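Local coordinates for catalytic domain of the nuclear inclusion protein A (nia) (Tobacco etch virus, PDB 1LVM) that probably cleaves the viral polyprotein at specific sites, acting as a chymotrypsin-type cysteine protease that binds its peptide by strand pairing, at residues G173-S178 and T183-T188; R88-I93 and K192-L197; L63-L68 and K97-F102; N20-T25 and P162-R167; H28-N31 and H36-S39. The protein carries 1 engineered substitution. All coordinates share one frame; numbering follows the deposited sequence.

The five contacts sample both barrels of a chymotrypsin-like fold. Along the chain, interaction 4 opens first, enclosing interactions 5 and 3; interaction 2 opens inside it and closes last, after interaction 1. Interactions 5 and 3 share the first sheet, where strands 26-33 and 62-67 are neighbours, with centres about 15 Å apart. Interactions 1 and 4 meet in the second barrel, through adjacent strands 171-179 and 162-165, centres about 16 Å apart. Interactions 2 and 4 each tie one barrel to an element leading into or out of the other. Interactions 1 and 2 touch where S176 meets D89, so the peptide-binding hairpin adjoins the first barrel directly.

Interaction 1 (G173-S178 and T183-T188); sequences GIHSAS and TNNYFT
Both hydroxyls of the S176-T188 pair stand beside their own backbone N and anti to the carbonyl carbon (chi1 -77° and -65°), which brings S176 OG within 2.6 Å of T188 OG1. S176 OG also hydrogen-bonds D89 OD2. The crowded chi1 of F187, 70°, sets its ring on the other side of the hairpin, with CD1 3.7 Å from G173 CA, where no side chain stands in the way.

Strands 171-179 and 185-189 form an antiparallel hairpin of the second barrel. I174 and T188 are a hydrogen-bonded pair, each N 2.9 Å from the other's O, and their side chains lie side by side. Beyond H175 the register slips by one residue: S176 N and A177 N both donate to Y186 O, each at 3.0 Å, making a classic beta bulge. Y186 N returns a bond to A177 O at 2.8 Å. Next to the connecting turn, S178 OG donates to N184 O at 3.2 Å, approaching from above the carbonyl plane.

A177 N lies above one face of the H175 ring, toward its rim, while H175 NE2 is bonded to a polar side chain of the bound peptide. Y186 OH and N184 ND2 each hydrogen-bond an acidic side chain of the peptide, and A177 and S178 continue the sheet into it. The bulged hairpin thus supplies side-chain bonds and strand pairing, consistent with a role in sequence recognition.

Interaction 2 (R88-I93 and K192-L197); sequences RDMIII and KNFMEL
M90 lays its sulfur obliquely against the F194 ring, SD 4.5 Å from the ring centroid and 37° off the ring normal, in a Met-aromatic contact. The nearest ring atom is CE1, 3.9 Å from M90 SD. The methionine chain runs out straight from the backbone and turns only at its last torsion (chi3 -84°), which swings CE away and leaves the sulfur as the touching atom.

Two residues further on, I92 leaves the backbone on the same side and extends toward the helix. Its CD1 serves two partners, approaching F194 CE1 at 4.1 Å from the opposite direction and meeting L197 CD2 tip to tip at 3.8 Å. F194 and L197 are three residues apart and so project from one side of helix 194-199, forming the apolar surface that receives M90 and I92.

The F194 ring is further hemmed in by F108, edge-to-face, and by I50 of the neighbouring strand 48-51, while L197 also rests on H83. A short helix that follows the last strand of the second barrel therefore folds back onto strand 91-94 of the first barrel and its approach, a packing of helix on strand that joins the two halves of the chymotrypsin-like fold.

Interaction 3 (L63-L68 and K97-F102); sequences LLVQSL and KDFPPF
V65 and S67, alternate residues of strand 62-67 in the first barrel of the chymotrypsin-like fold, face F99 and F102 of the loop that carries the chain on toward the second barrel.

Apolar packing dominates. V65 places CG1 anti to its backbone N (chi1 180°), and this methyl touches F99 CE1 at 3.8 Å and F99 CZ at 3.9 Å, the two side chains crossing at about a right angle. V65 also packs on C27, L29 and I49, so F99 is added to a patch shared by several strands of the barrel. F102 rests on C27 and I49 too, and S67 CB lies near the plane of its ring, at the edge, 4.3 Å from F102 CZ.

The polar component belongs to S67. Its OG is 4.4 Å from F99 CZ, and its hydrogen bond is to H69 N just beyond the strand. That bond stays within the serine's own part of the chain, so S67 meets the loop by packing alone.

Ring-to-ring contacts complete the arrangement. F72 of the adjoining strand meets F99 edge-to-face, and F99 also packs on an apolar side chain of the bound peptide, while D98 OD2 bonds the peptide backbone. Within the loop the two phenylalanines touch directly: F102 CE2 sits in the plane of the F99 ring, at its edge, 3.4 Å from F99 CE2.

Interaction 4 (N20-T25 and P162-R167); sequences NPISST and PLVSTR
The pyrrolidine ring of P162 is met at its outer corner, CG, by the branch methyl of I22, with P162 CG 3.7 Å from I22 CG2; the ring points this corner at the helix. The contact joins the short helix 20-23, which leads into the first barrel of the chymotrypsin-like fold, to strand 162-165 of the second barrel.

I22 carries the whole of the helix side, and its two branches divide the work. CG2 slides past the proline in the opposite direction, while the longer branch, held beside the backbone N by chi1 -73° and extended beyond it, drives CD1 toward V164. There it meets the valine tip to tip and sits in the fork of its methyls, I22 CD1 being 3.7 Å from both V164 CG1 and V164 CG2. P162 and V164 are alternate residues of the strand and share the side turned to the helix; L163 between them points the other way, onto L119 and V172.

Further apolar neighbours close round the isoleucine contact: I171 touches I22 and P162, and V120 touches V164 and S23. S23 O is bonded to T122 OG1 and N20 OD1 to S131 OG, so polar atoms of the helix also bind strands of the second barrel.

The helical turn around I22 is closed by its own bonds. S24 N reaches N20 O at 2.8 Å. The carbonyl of I22 accepts two bonds from one residue, T25 N at 2.9 Å and T25 OG1 at 2.8 Å; the hydroxyl lies in the carbonyl plane, on a lone pair of I22 O.

Interaction 5 (H28-N31 and H36-S39); sequences HLTN and HTTS
Segments 28-31 and 36-39, from the hairpin of strands 26-33 and 36-45 in the first barrel of the chymotrypsin-like fold, run antiparallel at 163°, T30 and S39 forming a non-hydrogen-bonded pair and N31 and T38 the hydrogen-bonded pair beside it. N31 N donates to T38 O at 2.8 Å and T38 N to N31 O at 3.0 Å. Between them the chains come close enough for CA-H...O contacts, among them S39 CA to L29 O at 3.0 Å.

On the face shared by T30 and S39 the hydroxyls meet, T30 OG1 and S39 OG lying 2.7 Å apart, and either could be the donor. S39 chi1 of -72° puts OG beside its own N, where it meets T30 OG1. In a separate packing contact H28 CE1 lies 3.6 Å from S39 CB; the H28 ring also meets Y41. T30 uses its methyl as well: CG2 crosses the T37 side chain at a slant, 3.2 Å from T37 OG1.

The other face carries N31 and T38. The N31 amide turns away to the neighbouring loop, ND2 bonding L55 O and R58 O. A water donates to N31 O at 2.9 Å and is weakly linked to T38 OG1.

N31 O is therefore gripped by a strand N-H and a water together, and the T30-S39 hydroxyl pair adds a cross-strand bond where the ladder itself has none, so the strands are linked by side-chain as well as backbone bonds on a partly solvent-facing surface.

Interaction 1 (G173-S178 and T183-T188)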
# COMPACT_ATOMS: atom_id res chain seq x y z
N GLY A 173 -1.47 4.84 -5.61
CA GLY A 173 -0.77 5.00 -4.32
C GLY A 173 -1.23 4.02 -3.29
O GLY A 173 -2.09 3.16 -3.60
N ILE A 174 -0.71 4.15 -2.05
CA ILE A 174 -1.12 3.26 -0.98
C ILE A 174 -1.47 4.04 0.26
O ILE A 174 -0.83 5.01 0.58
CB ILE A 174 0.01 2.20 -0.62
CG1 ILE A 174 1.30 2.92 -0.14
CG2 ILE A 174 0.35 1.35 -1.91
CD1 ILE A 174 2.38 1.80 0.25
N HIS A 175 -2.47 3.59 1.00
CA HIS A 175 -2.87 4.36 2.18
C HIS A 175 -1.72 4.42 3.21
O HIS A 175 -1.09 3.40 3.48
CB HIS A 175 -4.08 3.74 2.84
CG HIS A 175 -4.52 4.50 4.06
ND1 HIS A 175 -4.86 5.83 4.01
CD2 HIS A 175 -4.57 4.15 5.37
CE1 HIS A 175 -5.09 6.27 5.23
NE2 HIS A 175 -4.91 5.27 6.07
N SER A 176 -1.49 5.58 3.82
CA SER A 176 -0.40 5.68 4.82
C SER A 176 -0.77 6.29 6.15
O SER A 176 -0.44 5.76 7.24
CB SER A 176 0.77 6.56 4.30
OG SER A 176 1.58 5.89 3.38
N ALA A 177 -1.53 7.38 6.11
CA ALA A 177 -1.67 8.06 7.42
C ALA A 177 -2.89 8.96 7.54
O ALA A 177 -3.59 9.18 6.58
CB ALA A 177 -0.37 8.93 7.62
N SER A 178 -3.10 9.46 8.75
CA SER A 178 -4.18 10.39 8.99
C SER A 178 -3.70 11.47 9.96
O SER A 178 -2.63 11.31 10.59
CB SER A 178 -5.37 9.63 9.58
OG SER A 178 -6.46 10.52 9.72
N THR A 183 -9.65 13.21 10.53
CA THR A 183 -10.53 13.98 9.66
C THR A 183 -9.92 14.18 8.24
O THR A 183 -10.64 14.54 7.29
CB THR A 183 -10.81 15.33 10.27
OG1 THR A 183 -9.56 15.98 10.53
CG2 THR A 183 -11.59 15.17 11.58
N ASN A 184 -8.60 14.05 8.10
CA ASN A 184 -7.99 14.18 6.74
C ASN A 184 -7.09 12.95 6.56
O ASN A 184 -6.30 12.71 7.43
CB ASN A 184 -7.09 15.39 6.64
CG ASN A 184 -7.86 16.64 6.70
OD1 ASN A 184 -8.92 16.75 6.10
ND2 ASN A 184 -7.34 17.60 7.43
N ASN A 185 -7.18 12.26 5.42
CA ASN A 185 -6.39 11.04 5.20
C ASN A 185 -5.35 11.30 4.12
O ASN A 185 -5.52 12.20 3.29
CB ASN A 185 -7.31 9.87 4.84
CG ASN A 185 -8.09 9.34 6.07
OD1 ASN A 185 -9.16 8.73 5.94
ND2 ASN A 185 -7.56 9.58 7.25
N TYR A 186 -4.27 10.53 4.17
CA TYR A 186 -3.19 10.72 3.24
C TYR A 186 -2.65 9.38 2.71
O TYR A 186 -2.48 8.44 3.47
CB TYR A 186 -2.02 11.44 3.95
CG TYR A 186 -2.38 12.90 4.40
CD1 TYR A 186 -3.05 13.14 5.62
CD2 TYR A 186 -2.07 13.97 3.60
CE1 TYR A 186 -3.39 14.45 6.01
CE2 TYR A 186 -2.42 15.31 3.98
CZ TYR A 186 -3.07 15.52 5.18
OH TYR A 186 -3.38 16.85 5.53
N PHE A 187 -2.40 9.34 1.40
CA PHE A 187 -1.78 8.14 0.86
C PHE A 187 -0.43 8.54 0.26
O PHE A 187 -0.17 9.71 -0.07
CB PHE A 187 -2.71 7.45 -0.19
CG PHE A 187 -2.89 8.17 -1.51
CD1 PHE A 187 -2.02 8.01 -2.55
CD2 PHE A 187 -4.06 8.98 -1.73
CE1 PHE A 187 -2.28 8.62 -3.81
CE2 PHE A 187 -4.34 9.57 -2.94
CZ PHE A 187 -3.45 9.40 -4.01
N THR A 188 0.45 7.56 0.14
CA THR A 188 1.73 7.81 -0.45
C THR A 188 1.56 7.52 -1.92
O THR A 188 1.10 6.43 -2.32
CB THR A 188 2.78 6.83 0.15
OG1 THR A 188 2.93 7.12 1.55
CG2 THR A 188 4.10 6.95 -0.57

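Interaction 2 (R88-I93 and K192-L197)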
# COMPACT_ATOMS: atom_id res chain seq x y z
N ARG A 88 9.65 8.64 0.45
CA ARG A 88 8.20 8.23 0.48
C ARG A 88 8.04 7.07 1.48
O ARG A 88 8.97 6.32 1.73
CB ARG A 88 7.74 7.63 -0.89
CG ARG A 88 7.48 8.70 -1.99
CD ARG A 88 7.10 8.15 -3.36
NE ARG A 88 6.21 9.10 -4.11
CZ ARG A 88 6.68 10.09 -4.85
NH1 ARG A 88 7.98 10.25 -4.91
NH2 ARG A 88 5.87 10.90 -5.53
N ASP A 89 6.83 6.92 2.01
CA ASP A 89 6.53 5.78 2.88
C ASP A 89 6.21 4.60 1.97
O ASP A 89 5.08 4.03 2.01
CB ASP A 89 5.31 6.11 3.75
CG ASP A 89 4.89 4.96 4.67
OD1 ASP A 89 5.77 4.16 5.10
OD2 ASP A 89 3.64 4.86 4.93
N MET A 90 7.20 4.14 1.23
CA MET A 90 6.98 3.01 0.32
C MET A 90 8.22 2.17 0.19
O MET A 90 9.35 2.70 0.11
CB MET A 90 6.54 3.50 -1.10
CG MET A 90 6.01 2.33 -2.01
SD MET A 90 5.55 2.88 -3.66
CE MET A 90 3.89 3.42 -3.23
N ILE A 91 8.06 0.85 0.15
CA ILE A 91 9.27 0.02 0.03
C ILE A 91 8.87 -1.20 -0.76
O ILE A 91 7.68 -1.55 -0.81
CB ILE A 91 9.72 -0.41 1.50
CG1 ILE A 91 11.14 -1.09 1.51
CG2 ILE A 91 8.68 -1.36 2.16
CD1 ILE A 91 11.62 -1.31 2.95
N ILE A 92 9.82 -1.84 -1.43
CA ILE A 92 9.43 -3.10 -2.13
C ILE A 92 10.21 -4.22 -1.51
O ILE A 92 11.42 -4.10 -1.33
CB ILE A 92 9.76 -3.08 -3.63
CG1 ILE A 92 9.17 -1.83 -4.27
CG2 ILE A 92 9.24 -4.40 -4.30
CD1 ILE A 92 9.67 -1.59 -5.74
N ILE A 93 9.51 -5.27 -1.10
CA ILE A 93 10.14 -6.48 -0.52
C ILE A 93 10.27 -7.53 -1.60
O ILE A 93 9.29 -7.76 -2.36
CB ILE A 93 9.21 -7.08 0.50
CG1 ILE A 93 8.97 -6.07 1.61
CG2 ILE A 93 9.77 -8.38 1.07
CD1 ILE A 93 7.85 -6.59 2.56
N LYS A 192 7.18 8.61 -9.91
CA LYS A 192 7.37 8.59 -11.37
C LYS A 192 8.14 7.34 -11.83
O LYS A 192 9.05 6.87 -11.13
CB LYS A 192 8.15 9.84 -11.76
CG LYS A 192 8.39 9.99 -13.20
CD LYS A 192 9.27 11.24 -13.41
CE LYS A 192 9.50 11.55 -14.88
NZ LYS A 192 8.21 11.76 -15.59
N ASN A 193 7.76 6.81 -13.00
CA ASN A 193 8.39 5.65 -13.63
C ASN A 193 8.45 4.40 -12.76
O ASN A 193 9.42 3.59 -12.77
CB ASN A 193 9.77 6.05 -14.16
CG ASN A 193 9.67 7.11 -15.28
OD1 ASN A 193 8.62 7.23 -15.93
ND2 ASN A 193 10.72 7.88 -15.48
N PHE A 194 7.36 4.20 -12.02
CA PHE A 194 7.30 3.03 -11.15
C PHE A 194 7.24 1.74 -11.94
O PHE A 194 7.79 0.75 -11.50
CB PHE A 194 6.07 3.19 -10.19
CG PHE A 194 6.08 2.27 -8.99
CD1 PHE A 194 7.12 2.28 -8.06
CD2 PHE A 194 5.02 1.36 -8.81
CE1 PHE A 194 7.14 1.40 -6.95
CE2 PHE A 194 5.01 0.46 -7.70
CZ PHE A 194 6.04 0.47 -6.78
N MET A 195 6.55 1.73 -13.08
CA MET A 195 6.49 0.47 -13.85
C MET A 195 7.91 0.08 -14.27
O MET A 195 8.25 -1.10 -14.29
CB MET A 195 5.59 0.60 -15.09
CG MET A 195 4.08 0.82 -14.80
SD MET A 195 3.44 -0.35 -13.61
CE MET A 195 3.66 -1.96 -14.48
N GLU A 196 8.73 1.07 -14.62
CA GLU A 196 10.13 0.75 -15.00
C GLU A 196 10.83 0.05 -13.81
O GLU A 196 11.53 -0.96 -13.95
CB GLU A 196 10.92 2.04 -15.34
CG GLU A 196 12.29 1.75 -16.02
CD GLU A 196 12.07 0.99 -17.31
OE1 GLU A 196 12.94 0.17 -17.66
OE2 GLU A 196 11.02 1.21 -17.98
N LEU A 197 10.65 0.63 -12.64
CA LEU A 197 11.29 0.06 -11.45
C LEU A 197 10.85 -1.39 -11.21
O LEU A 197 11.66 -2.23 -10.85
CB LEU A 197 10.97 0.94 -10.23
CG LEU A 197 11.48 0.37 -8.89
CD1 LEU A 197 13.06 0.27 -8.93
CD2 LEU A 197 11.06 1.32 -7.81

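Interaction 3 (L63-L68 and K97-F102)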
# COMPACT_ATOMS: atom_id res chain seq x y z
N LEU A 63 8.14 -12.23 9.70
CA LEU A 63 7.09 -11.57 8.90
C LEU A 63 6.05 -12.58 8.49
O LEU A 63 6.38 -13.55 7.76
CB LEU A 63 7.66 -10.93 7.61
CG LEU A 63 6.61 -10.16 6.79
CD1 LEU A 63 6.16 -8.87 7.60
CD2 LEU A 63 7.19 -9.71 5.44
N LEU A 64 4.81 -12.40 8.94
CA LEU A 64 3.74 -13.34 8.53
C LEU A 64 3.09 -12.72 7.31
O LEU A 64 2.69 -11.56 7.35
CB LEU A 64 2.71 -13.48 9.62
CG LEU A 64 1.68 -14.62 9.50
CD1 LEU A 64 2.39 -15.99 9.47
CD2 LEU A 64 0.77 -14.56 10.71
N VAL A 65 2.93 -13.50 6.23
CA VAL A 65 2.34 -12.95 5.00
C VAL A 65 1.12 -13.77 4.60
O VAL A 65 1.25 -14.94 4.25
CB VAL A 65 3.30 -13.05 3.85
CG1 VAL A 65 2.64 -12.48 2.58
CG2 VAL A 65 4.60 -12.29 4.17
N GLN A 66 -0.04 -13.17 4.73
CA GLN A 66 -1.29 -13.83 4.37
C GLN A 66 -1.71 -13.41 2.94
O GLN A 66 -1.81 -12.22 2.67
CB GLN A 66 -2.38 -13.48 5.38
CG GLN A 66 -3.68 -14.12 4.92
CD GLN A 66 -4.62 -14.46 6.03
OE1 GLN A 66 -4.68 -13.73 7.04
NE2 GLN A 66 -5.36 -15.58 5.87
N SER A 67 -1.89 -14.38 2.02
CA SER A 67 -2.24 -14.03 0.64
C SER A 67 -3.30 -15.03 0.12
O SER A 67 -3.79 -15.87 0.87
CB SER A 67 -1.03 -14.14 -0.27
OG SER A 67 -0.61 -15.51 -0.40
N LEU A 68 -3.55 -14.93 -1.17
CA LEU A 68 -4.52 -15.80 -1.85
C LEU A 68 -4.03 -17.24 -1.75
O LEU A 68 -4.81 -18.19 -1.65
CB LEU A 68 -4.56 -15.39 -3.32
CG LEU A 68 -5.36 -16.07 -4.42
CD1 LEU A 68 -6.81 -15.60 -4.40
CD2 LEU A 68 -4.68 -15.72 -5.78
N LYS A 97 12.36 -17.38 -3.20
CA LYS A 97 11.81 -18.22 -4.26
C LYS A 97 10.74 -19.20 -3.87
O LYS A 97 9.90 -19.61 -4.71
CB LYS A 97 12.92 -18.99 -4.95
CG LYS A 97 13.76 -18.07 -5.79
CD LYS A 97 14.91 -18.82 -6.42
CE LYS A 97 15.60 -17.96 -7.45
NZ LYS A 97 16.52 -18.81 -8.25
N ASP A 98 10.75 -19.61 -2.62
CA ASP A 98 9.74 -20.53 -2.16
C ASP A 98 8.40 -19.89 -1.83
O ASP A 98 7.46 -20.56 -1.46
CB ASP A 98 10.26 -21.41 -0.98
CG ASP A 98 10.72 -20.60 0.24
OD1 ASP A 98 11.14 -19.43 0.13
OD2 ASP A 98 10.71 -21.21 1.33
N PHE A 99 8.31 -18.57 -1.98
CA PHE A 99 7.01 -17.90 -1.80
C PHE A 99 6.43 -17.82 -3.23
O PHE A 99 7.10 -17.36 -4.15
CB PHE A 99 7.20 -16.48 -1.23
CG PHE A 99 5.93 -15.72 -1.14
CD1 PHE A 99 5.09 -15.90 -0.04
CD2 PHE A 99 5.58 -14.80 -2.12
CE1 PHE A 99 3.90 -15.16 0.12
CE2 PHE A 99 4.38 -14.04 -1.98
CZ PHE A 99 3.54 -14.24 -0.83
N PRO A 100 5.17 -18.28 -3.43
CA PRO A 100 4.51 -18.28 -4.75
C PRO A 100 4.43 -16.84 -5.32
O PRO A 100 3.83 -15.98 -4.69
CB PRO A 100 3.12 -18.82 -4.45
CG PRO A 100 3.29 -19.60 -3.14
CD PRO A 100 4.29 -18.80 -2.37
N PRO A 101 5.02 -16.59 -6.49
CA PRO A 101 4.97 -15.25 -7.04
C PRO A 101 3.57 -14.86 -7.52
O PRO A 101 2.71 -15.71 -7.72
CB PRO A 101 5.94 -15.29 -8.20
CG PRO A 101 5.81 -16.78 -8.64
CD PRO A 101 5.84 -17.48 -7.33
N PHE A 102 3.37 -13.55 -7.64
CA PHE A 102 2.08 -13.00 -8.13
C PHE A 102 2.15 -12.73 -9.61
O PHE A 102 3.22 -12.70 -10.22
CB PHE A 102 1.83 -11.65 -7.40
CG PHE A 102 1.65 -11.81 -5.95
CD1 PHE A 102 0.40 -12.14 -5.43
CD2 PHE A 102 2.73 -11.60 -5.08
CE1 PHE A 102 0.21 -12.26 -4.04
CE2 PHE A 102 2.54 -11.71 -3.68
CZ PHE A 102 1.27 -12.04 -3.18

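Interaction 4 (N20-T25 and P162-R167)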
# COMPACT_ATOMS: atom_id res chain seq x y z
N ASN A 20 -11.30 -7.31 -8.63
CA ASN A 20 -10.74 -8.56 -8.10
C ASN A 20 -9.30 -8.83 -8.52
O ASN A 20 -8.56 -9.43 -7.75
CB ASN A 20 -11.68 -9.70 -8.45
CG ASN A 20 -13.01 -9.54 -7.71
OD1 ASN A 20 -13.12 -9.77 -6.48
ND2 ASN A 20 -14.04 -9.11 -8.46
N PRO A 21 -8.89 -8.37 -9.74
CA PRO A 21 -7.50 -8.63 -10.12
C PRO A 21 -6.56 -7.88 -9.17
O PRO A 21 -5.44 -8.30 -8.92
CB PRO A 21 -7.43 -8.10 -11.53
CG PRO A 21 -8.85 -8.42 -12.09
CD PRO A 21 -9.71 -7.99 -10.91
N ILE A 22 -7.00 -6.73 -8.68
CA ILE A 22 -6.17 -6.01 -7.71
C ILE A 22 -6.30 -6.65 -6.33
O ILE A 22 -5.30 -6.96 -5.65
CB ILE A 22 -6.57 -4.50 -7.62
CG1 ILE A 22 -6.10 -3.77 -8.85
CG2 ILE A 22 -5.93 -3.88 -6.37
CD1 ILE A 22 -6.68 -2.33 -9.00
N SER A 23 -7.53 -6.89 -5.87
CA SER A 23 -7.66 -7.43 -4.50
C SER A 23 -7.05 -8.80 -4.37
O SER A 23 -6.61 -9.14 -3.28
CB SER A 23 -9.14 -7.47 -4.01
OG SER A 23 -9.88 -8.13 -4.96
N SER A 24 -6.99 -9.55 -5.46
CA SER A 24 -6.43 -10.90 -5.37
C SER A 24 -4.91 -10.85 -5.15
O SER A 24 -4.29 -11.86 -4.78
CB SER A 24 -6.80 -11.76 -6.61
OG SER A 24 -6.25 -11.22 -7.78
N THR A 25 -4.32 -9.68 -5.32
CA THR A 25 -2.86 -9.56 -5.10
C THR A 25 -2.52 -8.95 -3.74
O THR A 25 -1.34 -8.86 -3.37
CB THR A 25 -2.17 -8.67 -6.13
OG1 THR A 25 -2.58 -7.29 -5.91
CG2 THR A 25 -2.56 -9.07 -7.55
N PRO A 162 -4.29 -0.32 -1.70
CA PRO A 162 -4.17 0.53 -2.90
C PRO A 162 -5.30 1.55 -3.10
O PRO A 162 -6.44 1.21 -2.82
CB PRO A 162 -4.18 -0.47 -4.08
CG PRO A 162 -5.05 -1.62 -3.51
CD PRO A 162 -4.51 -1.74 -2.07
N LEU A 163 -4.94 2.75 -3.57
CA LEU A 163 -5.91 3.78 -3.94
C LEU A 163 -5.94 3.52 -5.44
O LEU A 163 -4.88 3.45 -6.04
CB LEU A 163 -5.37 5.21 -3.66
CG LEU A 163 -5.65 5.71 -2.23
CD1 LEU A 163 -7.16 5.46 -1.88
CD2 LEU A 163 -4.82 4.92 -1.25
N VAL A 164 -7.13 3.35 -6.03
CA VAL A 164 -7.29 3.01 -7.44
C VAL A 164 -8.16 4.06 -8.16
O VAL A 164 -9.19 4.49 -7.64
CB VAL A 164 -8.04 1.61 -7.57
CG1 VAL A 164 -8.01 1.14 -9.02
CG2 VAL A 164 -7.34 0.54 -6.68
N SER A 165 -7.69 4.46 -9.34
CA SER A 165 -8.39 5.44 -10.19
C SER A 165 -9.66 4.78 -10.76
O SER A 165 -9.60 3.67 -11.32
CB SER A 165 -7.50 5.76 -11.39
OG SER A 165 -8.26 6.51 -12.37
N THR A 166 -10.80 5.43 -10.64
CA THR A 166 -12.01 4.81 -11.19
C THR A 166 -11.96 5.08 -12.69
O THR A 166 -12.66 4.45 -13.47
CB THR A 166 -13.34 5.39 -10.55
OG1 THR A 166 -13.39 6.80 -10.85
CG2 THR A 166 -13.34 5.21 -9.02
N ARG A 167 -11.10 6.00 -13.12
CA ARG A 167 -11.02 6.29 -14.55
C ARG A 167 -10.36 5.20 -15.36
O ARG A 167 -10.88 4.86 -16.41
CB ARG A 167 -10.23 7.57 -14.85
CG ARG A 167 -10.45 8.03 -16.31
CD ARG A 167 -9.67 9.31 -16.61
NE ARG A 167 -8.27 9.18 -16.24
CZ ARG A 167 -7.34 8.55 -16.97
NH1 ARG A 167 -7.64 7.99 -18.14
NH2 ARG A 167 -6.11 8.46 -16.50

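Interaction 5 (H28-N31 and H36-S39)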
# COMPACT_ATOMS: atom_id res chain seq x y z
N HIS A 28 -1.77 -9.54 3.58
CA HIS A 28 -1.77 -8.95 4.92
C HIS A 28 -0.42 -9.30 5.54
O HIS A 28 -0.03 -10.47 5.56
CB HIS A 28 -2.85 -9.49 5.81
CG HIS A 28 -3.02 -8.66 7.05
ND1 HIS A 28 -2.86 -9.17 8.32
CD2 HIS A 28 -3.30 -7.34 7.20
CE1 HIS A 28 -3.04 -8.19 9.21
NE2 HIS A 28 -3.30 -7.07 8.55
N LEU A 29 0.26 -8.29 6.09
CA LEU A 29 1.62 -8.43 6.62
C LEU A 29 1.70 -8.13 8.11
O LEU A 29 1.19 -7.10 8.55
CB LEU A 29 2.54 -7.42 5.87
CG LEU A 29 2.44 -7.42 4.32
CD1 LEU A 29 3.36 -6.40 3.69
CD2 LEU A 29 2.85 -8.77 3.76
N THR A 30 2.35 -9.02 8.85
CA THR A 30 2.55 -8.78 10.24
C THR A 30 4.01 -8.90 10.60
O THR A 30 4.59 -9.95 10.49
CB THR A 30 1.68 -9.75 11.11
OG1 THR A 30 0.29 -9.55 10.78
CG2 THR A 30 1.93 -9.51 12.59
N ASN A 31 4.62 -7.78 11.02
CA ASN A 31 6.05 -7.82 11.39
C ASN A 31 6.09 -7.89 12.91
O ASN A 31 5.76 -6.93 13.60
CB ASN A 31 6.74 -6.54 10.87
CG ASN A 31 8.22 -6.43 11.31
OD1 ASN A 31 8.74 -7.28 12.01
ND2 ASN A 31 8.91 -5.39 10.82
N HIS A 36 6.98 -6.07 19.85
CA HIS A 36 6.01 -5.30 19.08
C HIS A 36 5.44 -6.11 17.92
O HIS A 36 6.02 -7.11 17.47
CB HIS A 36 6.63 -4.03 18.50
CG HIS A 36 6.98 -3.01 19.55
ND1 HIS A 36 6.12 -1.99 19.89
CD2 HIS A 36 8.12 -2.80 20.24
CE1 HIS A 36 6.74 -1.18 20.74
NE2 HIS A 36 7.95 -1.65 20.96
N THR A 37 4.29 -5.67 17.46
CA THR A 37 3.74 -6.32 16.29
C THR A 37 3.07 -5.25 15.45
O THR A 37 2.26 -4.49 15.97
CB THR A 37 2.78 -7.49 16.64
OG1 THR A 37 2.26 -8.01 15.41
CG2 THR A 37 1.61 -7.03 17.54
N THR A 38 3.44 -5.15 14.17
CA THR A 38 2.87 -4.15 13.27
C THR A 38 2.21 -4.87 12.11
O THR A 38 2.86 -5.66 11.45
CB THR A 38 3.99 -3.28 12.70
OG1 THR A 38 4.62 -2.58 13.78
CG2 THR A 38 3.47 -2.28 11.69
N SER A 39 0.93 -4.59 11.87
CA SER A 39 0.23 -5.25 10.77
C SER A 39 -0.31 -4.20 9.82
O SER A 39 -0.75 -3.13 10.22
CB SER A 39 -0.94 -6.08 11.29
OG SER A 39 -0.51 -7.23 11.97
O HOH W 1 7.09 -4.65 14.70